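PDB 3UZO: branched-chain-amino-acid aminotransferase from Deinococcus radiodurans, which probably catalyses the pyridoxal-phosphate-dependent exchange of an amino group between leucine, valine or isoleucine and 2-oxoglutarate. Local coordinates for residues A[47-52]-A[109-114]; A[254-259]-A[266-271]; A[276-281]-A[337-342]. All blocks are in the same frame, centred on the assembly; numbering follows the deposited sequence.

The three contacts follow one another along the chain and differ in burial. Interaction 2 is wholly buried and lies beside the cofactor phosphate; interaction 1 is partly buried and interaction 3 is at the surface. Interactions 2 and 3 both use helix 266-277, have centres about 13 Å apart and touch where L271 CD1 packs on L340 CG at 3.9 Å. Interaction 1 stands apart at the edge of the antiparallel sheet, away from the mixed sheet of interaction 2, with about 30 Å between their centres. The chemistry follows place: an indole held by a leucine methyl and a weak N-H bond in interaction 1, apolar packing plus a water bridge in interaction 2, and a salt bridge in interaction 3.

Interaction 1 of 3, residues A[47-52]-A[109-114]; sequences GEWDAG and LMPELS
W49, at the start of strand 48-55, and L113, in the loop 109-114, have the nearest CA atoms across the two segments, 8.3 Å apart, so the gap is bridged by the W49 side chain, which meets two loop side chains and one backbone carbonyl. With CG anti to its own carbonyl carbon (chi1 -73°), the indole is carried toward the loop, where three consecutive residues meet it. L113 CD2 sits over one face, 3.6 Å from the centroid of the five-membered ring and 10° off the ring normal, which meets the criteria for a CH-pi contact. At the edge, close to the ring plane, W49 NE1 donates to E112 O over 3.2 Å; the N-H...O angle of 129° marks this bond as weak. P111 CG approaches W49 CZ2 obliquely at 3.7 Å. P111 O, in the ring plane beside CZ2, is buried with no hydrogen-bond partner in the model. Beyond the two segments, W44 of strand 39-45 meets W49 edge-to-face, F165 of strand 162-172 touches both W49 and L113, and L113 leans on M101. The contact joins edge strand 48-55 of the antiparallel sheet to the connection between helices 94-107 and 115-128.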
loop_
_atom_site.group_PDB
_atom_site.type_symbol
_atom_site.label_atom_id
_atom_site.label_comp_id
_atom_site.label_asym_id
_atom_site.label_seq_id
_atom_site.Cartn_x
_atom_site.Cartn_y
_atom_site.Cartn_z
ATOM N N GLY A 47 -3.315 9.944 -22.312
ATOM C CA GLY A 47 -4.664 9.420 -22.459
ATOM C C GLY A 47 -4.927 8.045 -23.053
ATOM O O GLY A 47 -6.090 7.670 -23.197
ATOM N N GLU A 48 -3.902 7.277 -23.404
ATOM C CA GLU A 48 -4.178 5.954 -23.964
ATOM C C GLU A 48 -3.025 4.960 -23.900
ATOM O O GLU A 48 -1.866 5.340 -23.778
ATOM C CB GLU A 48 -4.645 6.084 -25.415
ATOM C CG GLU A 48 -3.577 6.564 -26.374
ATOM C CD GLU A 48 -4.117 6.754 -27.774
ATOM O OE1 GLU A 48 -5.050 7.565 -27.941
ATOM O OE2 GLU A 48 -3.614 6.093 -28.705
ATOM N N TRP A 49 -3.372 3.681 -23.985
ATOM C CA TRP A 49 -2.405 2.586 -23.961
ATOM C C TRP A 49 -1.861 2.319 -25.354
ATOM O O TRP A 49 -2.605 2.424 -26.323
ATOM C CB TRP A 49 -3.077 1.288 -23.499
ATOM C CG TRP A 49 -3.387 1.241 -22.056
ATOM C CD1 TRP A 49 -4.609 1.406 -21.464
ATOM C CD2 TRP A 49 -2.449 1.033 -21.001
ATOM N NE1 TRP A 49 -4.484 1.311 -20.097
ATOM C CE2 TRP A 49 -3.169 1.082 -19.786
ATOM C CE3 TRP A 49 -1.062 0.809 -20.963
ATOM C CZ2 TRP A 49 -2.550 0.915 -18.538
ATOM C CZ3 TRP A 49 -0.442 0.643 -19.719
ATOM C CH2 TRP A 49 -1.191 0.698 -18.525
ATOM N N ASP A 50 -0.578 1.971 -25.464
ATOM C CA ASP A 50 -0.045 1.618 -26.771
ATOM C C ASP A 50 -0.402 0.143 -26.970
ATOM O O ASP A 50 -0.968 -0.489 -26.074
ATOM C CB ASP A 50 1.473 1.824 -26.863
ATOM C CG ASP A 50 2.256 1.022 -25.839
ATOM O OD1 ASP A 50 1.863 -0.113 -25.498
ATOM O OD2 ASP A 50 3.302 1.532 -25.391
ATOM N N ALA A 51 -0.072 -0.400 -28.135
ATOM C CA ALA A 51 -0.386 -1.788 -28.452
ATOM C C ALA A 51 0.324 -2.809 -27.568
ATOM O O ALA A 51 -0.133 -3.941 -27.433
ATOM C CB ALA A 51 -0.068 -2.063 -29.922
ATOM N N GLY A 52 1.435 -2.409 -26.960
ATOM C CA GLY A 52 2.176 -3.336 -26.124
ATOM C C GLY A 52 3.132 -4.153 -26.976
ATOM O O GLY A 52 2.905 -4.343 -28.169
ATOM N N LEU A 109 -7.262 5.124 -9.265
ATOM C CA LEU A 109 -7.234 6.128 -10.327
ATOM C C LEU A 109 -6.234 5.812 -11.435
ATOM O O LEU A 109 -5.605 6.712 -11.992
ATOM C CB LEU A 109 -6.940 7.511 -9.736
ATOM C CG LEU A 109 -8.101 8.245 -9.044
ATOM C CD1 LEU A 109 -8.911 7.295 -8.178
ATOM C CD2 LEU A 109 -7.540 9.392 -8.216
ATOM N N MET A 110 -6.084 4.533 -11.753
ATOM C CA MET A 110 -5.177 4.125 -12.822
ATOM C C MET A 110 -6.028 3.758 -14.034
ATOM O O MET A 110 -7.161 3.306 -13.883
ATOM C CB MET A 110 -4.328 2.917 -12.398
ATOM C CG MET A 110 -3.479 3.173 -11.157
ATOM S SD MET A 110 -2.136 1.993 -10.914
ATOM C CE MET A 110 -3.030 0.611 -10.216
ATOM N N PRO A 111 -5.494 3.958 -15.251
ATOM C CA PRO A 111 -6.210 3.645 -16.495
ATOM C C PRO A 111 -6.555 2.162 -16.596
ATOM O O PRO A 111 -5.746 1.300 -16.250
ATOM C CB PRO A 111 -5.236 4.103 -17.579
ATOM C CG PRO A 111 -3.887 3.924 -16.926
ATOM C CD PRO A 111 -4.138 4.455 -15.533
ATOM N N GLU A 112 -7.764 1.873 -17.068
ATOM C CA GLU A 112 -8.234 0.498 -17.194
ATOM C C GLU A 112 -7.767 -0.221 -18.456
ATOM O O GLU A 112 -7.480 0.407 -19.482
ATOM C CB GLU A 112 -9.762 0.478 -17.157
ATOM C CG GLU A 112 -10.362 1.080 -15.900
ATOM C CD GLU A 112 -11.808 1.500 -16.099
ATOM O OE1 GLU A 112 -12.643 0.639 -16.442
ATOM O OE2 GLU A 112 -12.105 2.697 -15.919
ATOM N N LEU A 113 -7.702 -1.547 -18.371
ATOM C CA LEU A 113 -7.316 -2.381 -19.503
ATOM C C LEU A 113 -8.501 -3.256 -19.896
ATOM O O LEU A 113 -9.124 -3.892 -19.047
ATOM C CB LEU A 113 -6.129 -3.262 -19.136
ATOM C CG LEU A 113 -4.795 -2.526 -19.057
ATOM C CD1 LEU A 113 -3.847 -3.345 -18.240
ATOM C CD2 LEU A 113 -4.241 -2.272 -20.455
ATOM N N SER A 114 -8.819 -3.277 -21.185
ATOM C CA SER A 114 -9.936 -4.069 -21.682
ATOM C C SER A 114 -9.594 -5.554 -21.624
ATOM O O SER A 114 -8.422 -5.919 -21.531
ATOM C CB SER A 114 -10.237 -3.687 -23.134
ATOM O OG SER A 114 -9.195 -4.122 -23.996
#

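Interaction 2 of 3, residues A[254-259]-A[266-271]; sequences FVTPQS and ITKYSL. With PLP (pyridoxal-5'-phosphate), chain C.
The F254 ring is met by L271, whose CB lies 3.9 Å from F254 CZ in an oblique approach that is neither face nor edge; the two side chains cross at about a right angle. Outside the segments, F245 meets the F254 ring with the planes about 15° apart. The other flat group is Y269, where K268 CE stands 3.5 Å above the ring plane, over its centre. K268 also packs toward the strand: its CG touches T256 CG2 at 3.7 Å. Although CG leaves anti to the backbone N (chi1 -179°), the chain then bends at each later torsion and brings NZ round to N243 OD1, one of its hydrogen-bond partners. A water completes the crossing: it accepts from K268 NZ and donates to P257 O, 2.9 Å from the latter.

Strand 254-257 and helix 266-271 run nearly antiparallel, 152° between directions and 10.4 Å apart at the axes. The helix start faces the cofactor. I266 N donates to PLP O2P at 2.9 Å, while T267 N and T267 OG1 both donate to PLP O3P, the hydroxyl at 2.6 Å. Y207, S265, T304 and R100 also hydrogen-bond the cofactor. Strand 253-257, helix 266-277 and the parallel strand 282-286 form a beta-alpha-beta unit, whose helix N-terminus contributes to the phosphate site, as in class-IV aminotransferases, which have the fold-type IV architecture.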
loop_
_atom_site.group_PDB
_atom_site.type_symbol
_atom_site.label_atom_id
_atom_site.label_comp_id
_atom_site.label_asym_id
_atom_site.label_seq_id
_atom_site.Cartn_x
_atom_site.Cartn_y
_atom_site.Cartn_z
ATOM N N PHE A 254 -22.011 -25.065 1.897
ATOM C CA PHE A 254 -20.732 -24.409 1.643
ATOM C C PHE A 254 -20.895 -22.960 2.089
ATOM O O PHE A 254 -21.729 -22.226 1.551
ATOM C CB PHE A 254 -20.423 -24.473 0.133
ATOM C CG PHE A 254 -19.161 -23.752 -0.285
ATOM C CD1 PHE A 254 -17.964 -24.446 -0.450
ATOM C CD2 PHE A 254 -19.178 -22.384 -0.537
ATOM C CE1 PHE A 254 -16.801 -23.787 -0.863
ATOM C CE2 PHE A 254 -18.016 -21.710 -0.949
ATOM C CZ PHE A 254 -16.827 -22.418 -1.111
ATOM N N VAL A 255 -20.101 -22.545 3.067
ATOM C CA VAL A 255 -20.185 -21.184 3.577
ATOM C C VAL A 255 -18.885 -20.405 3.412
ATOM O O VAL A 255 -17.797 -20.931 3.644
ATOM C CB VAL A 255 -20.572 -21.180 5.075
ATOM C CG1 VAL A 255 -20.748 -19.747 5.563
ATOM C CG2 VAL A 255 -21.849 -21.978 5.284
ATOM N N THR A 256 -19.010 -19.148 3.001
ATOM C CA THR A 256 -17.854 -18.271 2.827
ATOM C C THR A 256 -18.260 -16.865 3.247
ATOM O O THR A 256 -19.411 -16.457 3.065
ATOM C CB THR A 256 -17.358 -18.256 1.354
ATOM O OG1 THR A 256 -17.113 -19.600 0.924
ATOM C CG2 THR A 256 -16.056 -17.496 1.235
ATOM N N PRO A 257 -17.321 -16.100 3.829
ATOM C CA PRO A 257 -17.643 -14.740 4.266
ATOM C C PRO A 257 -18.045 -13.744 3.184
ATOM O O PRO A 257 -17.616 -13.831 2.031
ATOM C CB PRO A 257 -16.378 -14.303 5.016
ATOM C CG PRO A 257 -15.300 -15.115 4.391
ATOM C CD PRO A 257 -15.948 -16.466 4.221
ATOM N N GLN A 258 -18.892 -12.801 3.579
ATOM C CA GLN A 258 -19.349 -11.749 2.687
ATOM C C GLN A 258 -18.876 -10.471 3.351
ATOM O O GLN A 258 -19.351 -10.107 4.430
ATOM C CB GLN A 258 -20.876 -11.752 2.561
ATOM C CG GLN A 258 -21.400 -10.744 1.541
ATOM C CD GLN A 258 -22.886 -10.891 1.279
ATOM O OE1 GLN A 258 -23.704 -10.791 2.197
ATOM N NE2 GLN A 258 -23.244 -11.131 0.022
ATOM N N SER A 259 -17.917 -9.806 2.718
ATOM C CA SER A 259 -17.358 -8.594 3.271
ATOM C C SER A 259 -16.835 -7.661 2.199
ATOM O O SER A 259 -16.259 -8.097 1.205
ATOM C CB SER A 259 -16.216 -8.931 4.233
ATOM O OG SER A 259 -15.517 -7.761 4.618
ATOM N N ILE A 266 -11.555 -15.183 -7.399
ATOM C CA ILE A 266 -12.112 -15.879 -8.544
ATOM C C ILE A 266 -12.238 -17.360 -8.194
ATOM O O ILE A 266 -13.192 -18.021 -8.603
ATOM C CB ILE A 266 -11.213 -15.728 -9.798
ATOM C CG1 ILE A 266 -10.969 -14.248 -10.102
ATOM C CG2 ILE A 266 -11.865 -16.422 -10.991
ATOM C CD1 ILE A 266 -12.215 -13.461 -10.412
ATOM N N THR A 267 -11.273 -17.888 -7.440
ATOM C CA THR A 267 -11.337 -19.288 -7.057
ATOM C C THR A 267 -12.563 -19.495 -6.156
ATOM O O THR A 267 -13.272 -20.492 -6.282
ATOM C CB THR A 267 -10.063 -19.752 -6.308
ATOM O OG1 THR A 267 -8.898 -19.456 -7.094
ATOM C CG2 THR A 267 -10.108 -21.256 -6.072
ATOM N N LYS A 268 -12.802 -18.549 -5.252
ATOM C CA LYS A 268 -13.948 -18.610 -4.348
ATOM C C LYS A 268 -15.261 -18.622 -5.142
ATOM O O LYS A 268 -16.120 -19.484 -4.922
ATOM C CB LYS A 268 -13.914 -17.412 -3.386
ATOM C CG LYS A 268 -15.041 -17.352 -2.346
ATOM C CD LYS A 268 -16.220 -16.491 -2.809
ATOM C CE LYS A 268 -15.822 -15.030 -3.057
ATOM N NZ LYS A 268 -15.436 -14.303 -1.810
ATOM N N TYR A 269 -15.429 -17.674 -6.062
ATOM C CA TYR A 269 -16.659 -17.650 -6.851
ATOM C C TYR A 269 -16.806 -18.908 -7.691
ATOM O O TYR A 269 -17.922 -19.375 -7.949
ATOM C CB TYR A 269 -16.720 -16.405 -7.743
ATOM C CG TYR A 269 -17.053 -15.160 -6.969
ATOM C CD1 TYR A 269 -16.107 -14.153 -6.784
ATOM C CD2 TYR A 269 -18.303 -15.015 -6.362
ATOM C CE1 TYR A 269 -16.395 -13.034 -6.008
ATOM C CE2 TYR A 269 -18.601 -13.905 -5.587
ATOM C CZ TYR A 269 -17.644 -12.920 -5.410
ATOM O OH TYR A 269 -17.921 -11.841 -4.611
ATOM N N SER A 270 -15.682 -19.465 -8.127
ATOM C CA SER A 270 -15.729 -20.685 -8.917
ATOM C C SER A 270 -16.239 -21.830 -8.031
ATOM O O SER A 270 -17.123 -22.599 -8.429
ATOM C CB SER A 270 -14.338 -21.010 -9.470
ATOM O OG SER A 270 -13.861 -19.953 -10.296
ATOM N N LEU A 271 -15.677 -21.935 -6.828
ATOM C CA LEU A 271 -16.068 -22.974 -5.879
ATOM C C LEU A 271 -17.537 -22.811 -5.502
ATOM O O LEU A 271 -18.257 -23.788 -5.312
ATOM C CB LEU A 271 -15.194 -22.890 -4.624
ATOM C CG LEU A 271 -13.894 -23.703 -4.614
ATOM C CD1 LEU A 271 -13.211 -23.636 -5.956
ATOM C CD2 LEU A 271 -12.991 -23.187 -3.511
HETATM N N1 PLP C . -7.179 -13.213 -1.060
HETATM C C2 PLP C . -5.987 -12.520 -1.287
HETATM C C2A PLP C . -5.511 -11.527 -0.223
HETATM C C3 PLP C . -5.277 -12.777 -2.515
HETATM O O3 PLP C . -4.126 -12.133 -2.770
HETATM C C4 PLP C . -5.805 -13.728 -3.475
HETATM C C4A PLP C . -4.993 -13.957 -4.816
HETATM C C5 PLP C . -7.067 -14.423 -3.157
HETATM C C6 PLP C . -7.726 -14.152 -1.958
HETATM C C5A PLP C . -7.725 -15.420 -4.030
HETATM O O4P PLP C . -8.182 -14.893 -5.247
HETATM P P PLP C . -8.037 -15.721 -6.595
HETATM O O1P PLP C . -6.614 -16.027 -6.923
HETATM O O2P PLP C . -8.701 -14.775 -7.625
HETATM O O3P PLP C . -8.953 -16.901 -6.438
HETATM O O HOH W 1 -18.093 -13.655 -0.807
#

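Interaction 3 of 3, residues A[276-281]-A[337-342]; sequences EHRLGL and YDELVG
R278 and E339 form the tight part of this surface contact, in which only 124 Å² is buried between the segments. The guanidinium of R278 grips the carboxylate side-on, with NE and NH2 both donating to the single oxygen E339 OE2, at 3.1 Å from NE and 3.0 Å from NH2. That oxygen lies at the guanidinium edge, 8° out of its plane, but the carboxylate is turned by 76° against it. The two nitrogens therefore reach OE2 differently: NH2 nearly along the C-O axis, NE from above the carboxylate plane. R278 bends at chi2 (-82°) and again at chi3 to present this edge, and NH2 has a further acceptor in E349 O. Such a two-bond grip should limit rotation of the guanidinium.

R278 is where the chain leaves helix 266-277, the helix of the beta-alpha-beta unit, and the turn continues through G280, with positive phi, to strand 282-286. The salt bridge therefore ties the end of this helix to helix 331-344 packed beside it.

The loose part begins one residue on. L279 CD1 comes no nearer than 4.3 Å to E339 CG, and L279 also touches R335 and L336 of the same neighbouring helix. E339 OE1 has a long, weak ion pair with K348. Around the helix end the chain is exposed to solvent at E276, H277 and G280.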
loop_
_atom_site.group_PDB
_atom_site.type_symbol
_atom_site.label_atom_id
_atom_site.label_comp_id
_atom_site.label_asym_id
_atom_site.label_seq_id
_atom_site.Cartn_x
_atom_site.Cartn_y
_atom_site.Cartn_z
ATOM N N GLU A 276 -22.719 -25.534 -5.792
ATOM C CA GLU A 276 -24.146 -25.560 -6.070
ATOM C C GLU A 276 -24.566 -26.403 -7.270
ATOM O O GLU A 276 -25.364 -27.326 -7.132
ATOM C CB GLU A 276 -24.671 -24.140 -6.273
ATOM C CG GLU A 276 -26.195 -24.071 -6.331
ATOM C CD GLU A 276 -26.715 -22.683 -6.623
ATOM O OE1 GLU A 276 -26.110 -21.701 -6.146
ATOM O OE2 GLU A 276 -27.744 -22.573 -7.320
ATOM N N HIS A 277 -24.018 -26.091 -8.440
ATOM C CA HIS A 277 -24.395 -26.775 -9.676
ATOM C C HIS A 277 -23.704 -28.085 -10.040
ATOM O O HIS A 277 -24.082 -28.729 -11.021
ATOM C CB HIS A 277 -24.260 -25.800 -10.853
ATOM C CG HIS A 277 -25.025 -24.529 -10.666
ATOM N ND1 HIS A 277 -24.483 -23.416 -10.059
ATOM C CD2 HIS A 277 -26.310 -24.212 -10.951
ATOM C CE1 HIS A 277 -25.401 -22.469 -9.978
ATOM N NE2 HIS A 277 -26.519 -22.927 -10.510
ATOM N N ARG A 278 -22.705 -28.494 -9.268
ATOM C CA ARG A 278 -22.010 -29.734 -9.580
ATOM C C ARG A 278 -22.004 -30.708 -8.412
ATOM O O ARG A 278 -22.131 -31.912 -8.605
ATOM C CB ARG A 278 -20.574 -29.426 -10.007
ATOM C CG ARG A 278 -20.491 -28.388 -11.111
ATOM C CD ARG A 278 -20.722 -28.985 -12.490
ATOM N NE ARG A 278 -19.468 -29.470 -13.050
ATOM C CZ ARG A 278 -19.013 -29.154 -14.257
ATOM N NH1 ARG A 278 -19.709 -28.358 -15.055
ATOM N NH2 ARG A 278 -17.836 -29.607 -14.651
ATOM N N LEU A 279 -21.866 -30.188 -7.199
ATOM C CA LEU A 279 -21.826 -31.041 -6.015
ATOM C C LEU A 279 -23.155 -31.122 -5.267
ATOM O O LEU A 279 -23.270 -31.827 -4.266
ATOM C CB LEU A 279 -20.725 -30.563 -5.068
ATOM C CG LEU A 279 -19.283 -30.822 -5.515
ATOM C CD1 LEU A 279 -19.022 -30.204 -6.879
ATOM C CD2 LEU A 279 -18.335 -30.253 -4.479
ATOM N N GLY A 280 -24.152 -30.394 -5.752
ATOM C CA GLY A 280 -25.460 -30.418 -5.121
ATOM C C GLY A 280 -25.497 -29.915 -3.690
ATOM O O GLY A 280 -26.332 -30.349 -2.896
ATOM N N LEU A 281 -24.599 -28.995 -3.357
ATOM C CA LEU A 281 -24.545 -28.435 -2.013
ATOM C C LEU A 281 -25.308 -27.126 -1.917
ATOM O O LEU A 281 -25.598 -26.484 -2.926
ATOM C CB LEU A 281 -23.092 -28.164 -1.603
ATOM C CG LEU A 281 -22.100 -29.323 -1.674
ATOM C CD1 LEU A 281 -20.705 -28.817 -1.320
ATOM C CD2 LEU A 281 -22.531 -30.430 -0.734
ATOM N N TYR A 337 -12.011 -29.743 -4.629
ATOM C CA TYR A 337 -10.667 -29.696 -5.185
ATOM C C TYR A 337 -10.555 -30.495 -6.490
ATOM O O TYR A 337 -10.016 -30.004 -7.483
ATOM C CB TYR A 337 -9.670 -30.249 -4.173
ATOM C CG TYR A 337 -8.250 -30.260 -4.674
ATOM C CD1 TYR A 337 -7.407 -29.166 -4.476
ATOM C CD2 TYR A 337 -7.750 -31.366 -5.357
ATOM C CE1 TYR A 337 -6.088 -29.185 -4.946
ATOM C CE2 TYR A 337 -6.449 -31.394 -5.829
ATOM C CZ TYR A 337 -5.623 -30.306 -5.618
ATOM O OH TYR A 337 -4.328 -30.367 -6.054
ATOM N N ASP A 338 -11.046 -31.731 -6.482
ATOM C CA ASP A 338 -10.977 -32.564 -7.677
ATOM C C ASP A 338 -11.757 -31.953 -8.835
ATOM O O ASP A 338 -11.323 -32.023 -9.984
ATOM C CB ASP A 338 -11.484 -33.982 -7.381
ATOM C CG ASP A 338 -10.547 -34.758 -6.469
ATOM O OD1 ASP A 338 -9.351 -34.407 -6.408
ATOM O OD2 ASP A 338 -10.999 -35.727 -5.820
ATOM N N GLU A 339 -12.902 -31.345 -8.535
ATOM C CA GLU A 339 -13.723 -30.719 -9.567
ATOM C C GLU A 339 -13.013 -29.482 -10.130
ATOM O O GLU A 339 -12.903 -29.310 -11.347
ATOM C CB GLU A 339 -15.085 -30.313 -8.986
ATOM C CG GLU A 339 -16.154 -29.942 -10.018
ATOM C CD GLU A 339 -16.526 -31.107 -10.921
ATOM O OE1 GLU A 339 -16.528 -32.251 -10.430
ATOM O OE2 GLU A 339 -16.823 -30.880 -12.115
ATOM N N LEU A 340 -12.525 -28.627 -9.239
ATOM C CA LEU A 340 -11.835 -27.407 -9.653
ATOM C C LEU A 340 -10.573 -27.708 -10.473
ATOM O O LEU A 340 -10.398 -27.188 -11.574
ATOM C CB LEU A 340 -11.489 -26.571 -8.417
ATOM C CG LEU A 340 -10.756 -25.229 -8.572
ATOM C CD1 LEU A 340 -9.273 -25.472 -8.749
ATOM C CD2 LEU A 340 -11.339 -24.447 -9.738
ATOM N N VAL A 341 -9.705 -28.561 -9.938
ATOM C CA VAL A 341 -8.463 -28.919 -10.614
ATOM C C VAL A 341 -8.723 -29.716 -11.899
ATOM O O VAL A 341 -8.021 -29.550 -12.894
ATOM C CB VAL A 341 -7.544 -29.724 -9.668
ATOM C CG1 VAL A 341 -6.222 -30.025 -10.351
ATOM C CG2 VAL A 341 -7.299 -28.928 -8.398
ATOM N N GLY A 342 -9.739 -30.576 -11.871
ATOM C CA GLY A 342 -10.075 -31.362 -13.050
ATOM C C GLY A 342 -10.457 -30.460 -14.214
ATOM O O GLY A 342 -10.075 -30.705 -15.363
#